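Local coordinates for Peptide/nickel transport system substrate-binding protein (Listeria monocytogenes serotype 1/2a, PDB 5KZT) that binds peptides as the substrate-binding protein of an Opp-type uptake system and probably hands them to a membrane transporter for import, at residues F439-A444 and D454-L459; M448-K453 and T486-I491. One frame throughout, in Å; residues are numbered along the deposited sequence.

Interaction 1 (F439-A444 and D454-L459); sequences FVTDGA and DYDKIL
Val440 and Asp456 bring the backbones closest, their CA atoms 5.2 Å apart, where an irregular loop, starting a type II turn (Val440 to Gly443), passes helix 453-459. Asp456 carries the contact. Its carboxylate crosses the Thr441 side chain at about a right angle and takes two bonds from that one residue, one at each oxygen. OD2 accepts the hydroxyl OG1 of Thr441 at 2.6 Å through its syn lone pair, while OD1 accepts the backbone N of Thr441 at 2.9 Å, met from 36° above the carboxylate plane. Threonine suits the place because OG1 lies anti to its own carbonyl carbon (chi1 -62°), beside its N, and both donors can therefore serve one carboxylate. Lys453 forms a salt bridge to OD2, and a water lies within hydrogen-bonding distance of Asp456 OD1 and Phe439 O, though it cannot serve every acceptor around it at once. Such a setting would be expected to keep the aspartate charged.

Beside this polar grip the contact turns apolar. With CG anti to its backbone N (chi1 -172°), Tyr455 lays CE2 3.9 Å from Phe439 CB, while Val440 N lies in the plane of the ring at its edge. The hydroxyl of Tyr455 hydrogen-bonds Leu436 O and lies near the plane of the Phe439 ring, beside its edge. Val440 CG1 rests against Leu459 CD1 at 4.0 Å; the branched valine packs on the leucine one helical turn beyond Tyr455. Leu484 of helix 471-487 touches both Phe439 and Tyr455. Here a helix-borne aspartate fastens the start of a beta turn, holding a partly buried loop against a short helix in a solute-binding protein of family 5, whose fold belongs to the periplasmic-binding-protein type.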
# COMPACT_ATOMS: atom_id res chain seq x y z
N PHE A 439 -8.01 -0.02 11.07
CA PHE A 439 -8.41 0.87 12.17
C PHE A 439 -8.93 0.15 13.41
O PHE A 439 -9.55 0.77 14.27
CB PHE A 439 -9.38 1.90 11.61
CG PHE A 439 -8.77 2.69 10.47
CD1 PHE A 439 -7.74 3.59 10.73
CD2 PHE A 439 -9.17 2.47 9.16
CE1 PHE A 439 -7.13 4.29 9.70
CE2 PHE A 439 -8.56 3.18 8.11
CZ PHE A 439 -7.55 4.09 8.39
N VAL A 440 -8.65 -1.15 13.50
CA VAL A 440 -8.82 -1.88 14.75
C VAL A 440 -7.89 -1.28 15.82
O VAL A 440 -6.84 -0.70 15.51
CB VAL A 440 -8.58 -3.41 14.60
CG1 VAL A 440 -9.53 -4.00 13.57
CG2 VAL A 440 -7.13 -3.72 14.25
N THR A 441 -8.32 -1.40 17.08
CA THR A 441 -7.59 -0.84 18.22
C THR A 441 -6.15 -1.34 18.22
O THR A 441 -5.91 -2.54 18.10
CB THR A 441 -8.30 -1.21 19.57
OG1 THR A 441 -9.61 -0.64 19.60
CG2 THR A 441 -7.52 -0.71 20.79
N ASP A 442 -5.20 -0.41 18.34
CA ASP A 442 -3.78 -0.71 18.43
C ASP A 442 -3.20 -1.39 17.17
O ASP A 442 -2.09 -1.95 17.22
CB ASP A 442 -3.45 -1.53 19.70
CG ASP A 442 -3.68 -0.76 20.99
OD1 ASP A 442 -3.40 0.45 21.04
OD2 ASP A 442 -4.13 -1.38 21.98
N GLY A 443 -3.92 -1.34 16.06
CA GLY A 443 -3.42 -1.92 14.83
C GLY A 443 -2.19 -1.18 14.34
O GLY A 443 -2.07 0.05 14.50
N ALA A 444 -1.27 -1.91 13.71
CA ALA A 444 -0.00 -1.31 13.26
C ALA A 444 -0.15 -0.23 12.19
O ALA A 444 0.74 0.61 12.03
CB ALA A 444 0.97 -2.38 12.79
N ASP A 454 -16.80 -1.82 19.30
CA ASP A 454 -17.83 -2.36 18.40
C ASP A 454 -17.26 -2.58 17.00
O ASP A 454 -17.58 -3.57 16.33
CB ASP A 454 -19.04 -1.42 18.32
CG ASP A 454 -19.76 -1.25 19.65
OD1 ASP A 454 -19.69 -2.16 20.50
OD2 ASP A 454 -20.38 -0.18 19.83
N TYR A 455 -16.42 -1.65 16.56
CA TYR A 455 -15.70 -1.77 15.29
C TYR A 455 -14.80 -3.00 15.33
O TYR A 455 -14.91 -3.84 14.46
CB TYR A 455 -14.90 -0.51 15.00
CG TYR A 455 -14.28 -0.46 13.63
CD1 TYR A 455 -15.02 -0.09 12.52
CD2 TYR A 455 -12.92 -0.75 13.44
CE1 TYR A 455 -14.45 -0.01 11.26
CE2 TYR A 455 -12.33 -0.66 12.18
CZ TYR A 455 -13.11 -0.30 11.09
OH TYR A 455 -12.56 -0.24 9.81
N ASP A 456 -13.97 -3.12 16.38
CA ASP A 456 -13.10 -4.31 16.57
C ASP A 456 -13.88 -5.62 16.58
O ASP A 456 -13.45 -6.59 15.97
CB ASP A 456 -12.31 -4.25 17.88
CG ASP A 456 -11.45 -3.03 18.00
OD1 ASP A 456 -11.07 -2.44 16.97
OD2 ASP A 456 -11.17 -2.62 19.15
N LYS A 457 -15.02 -5.63 17.27
CA LYS A 457 -15.85 -6.82 17.37
C LYS A 457 -16.37 -7.28 16.01
O LYS A 457 -16.35 -8.49 15.69
CB LYS A 457 -17.01 -6.60 18.34
CG LYS A 457 -17.85 -7.85 18.55
CD LYS A 457 -18.49 -7.90 19.94
CE LYS A 457 -18.26 -9.24 20.63
NZ LYS A 457 -18.78 -10.40 19.84
N ILE A 458 -16.79 -6.32 15.19
CA ILE A 458 -17.18 -6.62 13.81
C ILE A 458 -16.04 -7.27 13.03
O ILE A 458 -16.24 -8.30 12.39
CB ILE A 458 -17.72 -5.38 13.06
CG1 ILE A 458 -19.16 -5.11 13.52
CG2 ILE A 458 -17.66 -5.58 11.55
CD1 ILE A 458 -19.81 -3.87 12.94
N LEU A 459 -14.86 -6.69 13.07
CA LEU A 459 -13.76 -7.16 12.22
C LEU A 459 -13.06 -8.40 12.80
O LEU A 459 -12.61 -9.26 12.05
CB LEU A 459 -12.80 -6.00 11.92
CG LEU A 459 -13.50 -4.87 11.14
CD1 LEU A 459 -12.55 -3.73 10.94
CD2 LEU A 459 -14.06 -5.33 9.79
O HOH W 1 -11.32 0.33 16.65

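Interaction 2 (M448-K453 and T486-I491); sequences MSYSNK and TDDVAI
Tyr450 offers a flat face and Ala490 the bump that sits on it: the methyl CB lies 3.6 Å from the ring centroid and 7° off the ring normal, a CH-pi contact. Alanine suits the spot because a single methyl meets the ring while its backbone stays close. The ring reaches over because CG stands anti to the backbone N (chi1 168°).

At its far end OH gives a hydrogen bond to Asp488 OD2 at 2.8 Å, on the anti side and somewhat out of the carboxylate plane. Asn452 ND2 comes to the same oxygen at 2.6 Å through the syn lone pair, leaving OD2 gripped by two donors. The other end of the amide, OD1, caps the helix that follows by accepting Tyr455 N.

On the other flank Met448 SD lies 3.5 Å from Ala490 O, and the bend at chi3 (-52°) carries CE to 3.7 Å from Ile491 CG2; its flexible thioether follows the uneven surface of backbone and branched side chain. Leu484 of helix 471-487 touches Tyr450 and Ala490. The contact thus lies where that helix gives way, through Val489 with its positive phi, to strand 491-503, with Tyr274 of strand 264-277 against Ile491.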
# COMPACT_ATOMS: atom_id res chain seq x y z
N MET A 448 -3.48 6.29 15.31
CA MET A 448 -4.26 7.47 15.61
C MET A 448 -4.75 7.45 17.05
O MET A 448 -5.38 8.42 17.47
CB MET A 448 -5.46 7.51 14.67
CG MET A 448 -5.08 7.75 13.23
SD MET A 448 -6.52 7.92 12.17
CE MET A 448 -7.51 6.49 12.55
N SER A 449 -4.47 6.37 17.79
CA SER A 449 -5.15 6.07 19.05
C SER A 449 -6.67 6.10 18.89
O SER A 449 -7.40 6.54 19.78
CB SER A 449 -4.65 6.97 20.19
OG SER A 449 -3.27 6.76 20.43
N TYR A 450 -7.14 5.60 17.75
CA TYR A 450 -8.56 5.42 17.52
C TYR A 450 -8.91 4.04 18.03
O TYR A 450 -8.28 3.05 17.64
CB TYR A 450 -8.92 5.54 16.05
CG TYR A 450 -10.33 5.06 15.76
CD1 TYR A 450 -11.44 5.76 16.21
CD2 TYR A 450 -10.55 3.87 15.06
CE1 TYR A 450 -12.71 5.32 15.95
CE2 TYR A 450 -11.82 3.41 14.79
CZ TYR A 450 -12.90 4.13 15.25
OH TYR A 450 -14.16 3.66 14.99
N SER A 451 -9.93 3.97 18.87
CA SER A 451 -10.36 2.71 19.46
C SER A 451 -11.87 2.72 19.62
O SER A 451 -12.40 3.53 20.40
CB SER A 451 -9.72 2.51 20.84
OG SER A 451 -10.09 1.28 21.44
N ASN A 452 -12.54 1.84 18.88
CA ASN A 452 -13.96 1.58 19.06
C ASN A 452 -14.16 0.06 19.16
O ASN A 452 -13.96 -0.65 18.18
CB ASN A 452 -14.75 2.17 17.89
CG ASN A 452 -16.24 1.94 18.02
OD1 ASN A 452 -16.66 0.83 18.31
ND2 ASN A 452 -17.05 2.98 17.83
N LYS A 453 -14.56 -0.44 20.34
CA LYS A 453 -14.70 -1.89 20.54
C LYS A 453 -15.76 -2.56 19.68
O LYS A 453 -15.64 -3.74 19.37
CB LYS A 453 -14.94 -2.25 22.01
CG LYS A 453 -13.80 -1.90 22.98
CD LYS A 453 -12.39 -2.21 22.49
CE LYS A 453 -12.12 -3.71 22.22
NZ LYS A 453 -10.92 -3.98 21.38
N THR A 486 -19.28 7.78 9.71
CA THR A 486 -20.40 8.58 10.17
C THR A 486 -20.43 8.74 11.69
O THR A 486 -20.57 9.86 12.18
CB THR A 486 -21.73 8.00 9.65
OG1 THR A 486 -21.74 8.09 8.22
CG2 THR A 486 -22.94 8.77 10.21
N ASP A 487 -20.28 7.64 12.42
CA ASP A 487 -20.41 7.66 13.88
C ASP A 487 -19.19 8.28 14.60
O ASP A 487 -19.36 9.08 15.51
CB ASP A 487 -20.69 6.25 14.44
CG ASP A 487 -21.92 5.59 13.82
OD1 ASP A 487 -22.72 6.29 13.12
OD2 ASP A 487 -22.09 4.35 14.01
N ASP A 488 -17.97 7.87 14.22
CA ASP A 488 -16.75 8.24 14.96
C ASP A 488 -15.86 9.27 14.27
O ASP A 488 -15.01 9.87 14.91
CB ASP A 488 -15.90 6.99 15.25
CG ASP A 488 -16.57 6.05 16.25
OD1 ASP A 488 -17.64 6.37 16.77
OD2 ASP A 488 -16.02 4.97 16.54
N VAL A 489 -16.03 9.48 12.97
CA VAL A 489 -15.12 10.37 12.23
C VAL A 489 -13.64 10.04 12.54
O VAL A 489 -12.83 10.92 12.85
CB VAL A 489 -15.40 11.87 12.52
CG1 VAL A 489 -14.89 12.74 11.38
CG2 VAL A 489 -16.89 12.14 12.75
N ALA A 490 -13.30 8.75 12.49
CA ALA A 490 -11.92 8.28 12.75
C ALA A 490 -10.95 8.86 11.71
O ALA A 490 -9.80 9.19 12.02
CB ALA A 490 -11.87 6.76 12.69
N ILE A 491 -11.43 8.89 10.46
CA ILE A 491 -10.70 9.43 9.29
C ILE A 491 -11.68 10.13 8.37
O ILE A 491 -12.88 10.03 8.57
CB ILE A 491 -10.04 8.31 8.47
CG1 ILE A 491 -11.09 7.30 7.97
CG2 ILE A 491 -8.98 7.62 9.30
CD1 ILE A 491 -10.57 6.41 6.89

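How the interactions relate
From the N terminus the chain leaves helix 433-436 and passes 439-444, then 448-453, whose last residue begins helix 453-459. Interaction 1 closes this short loop, laying helix 453-459 against residues 439-441. Beyond the unmodelled residues 461-469, the end of helix 471-487 lies within 486-491, where interaction 2 closes a longer loop. The segments alternate along the chain, so the two loops cross, and the contacts lie about 9 Å apart between centres. They also touch: Thr441 OG1 and Ser451 OG form a probable hydrogen bond, and the Phe439 ring packs on Met448 and Ile491. Together they tie the loop before helix 453-459 to that helix and to the junction of helix 471-487 with strand 491-503.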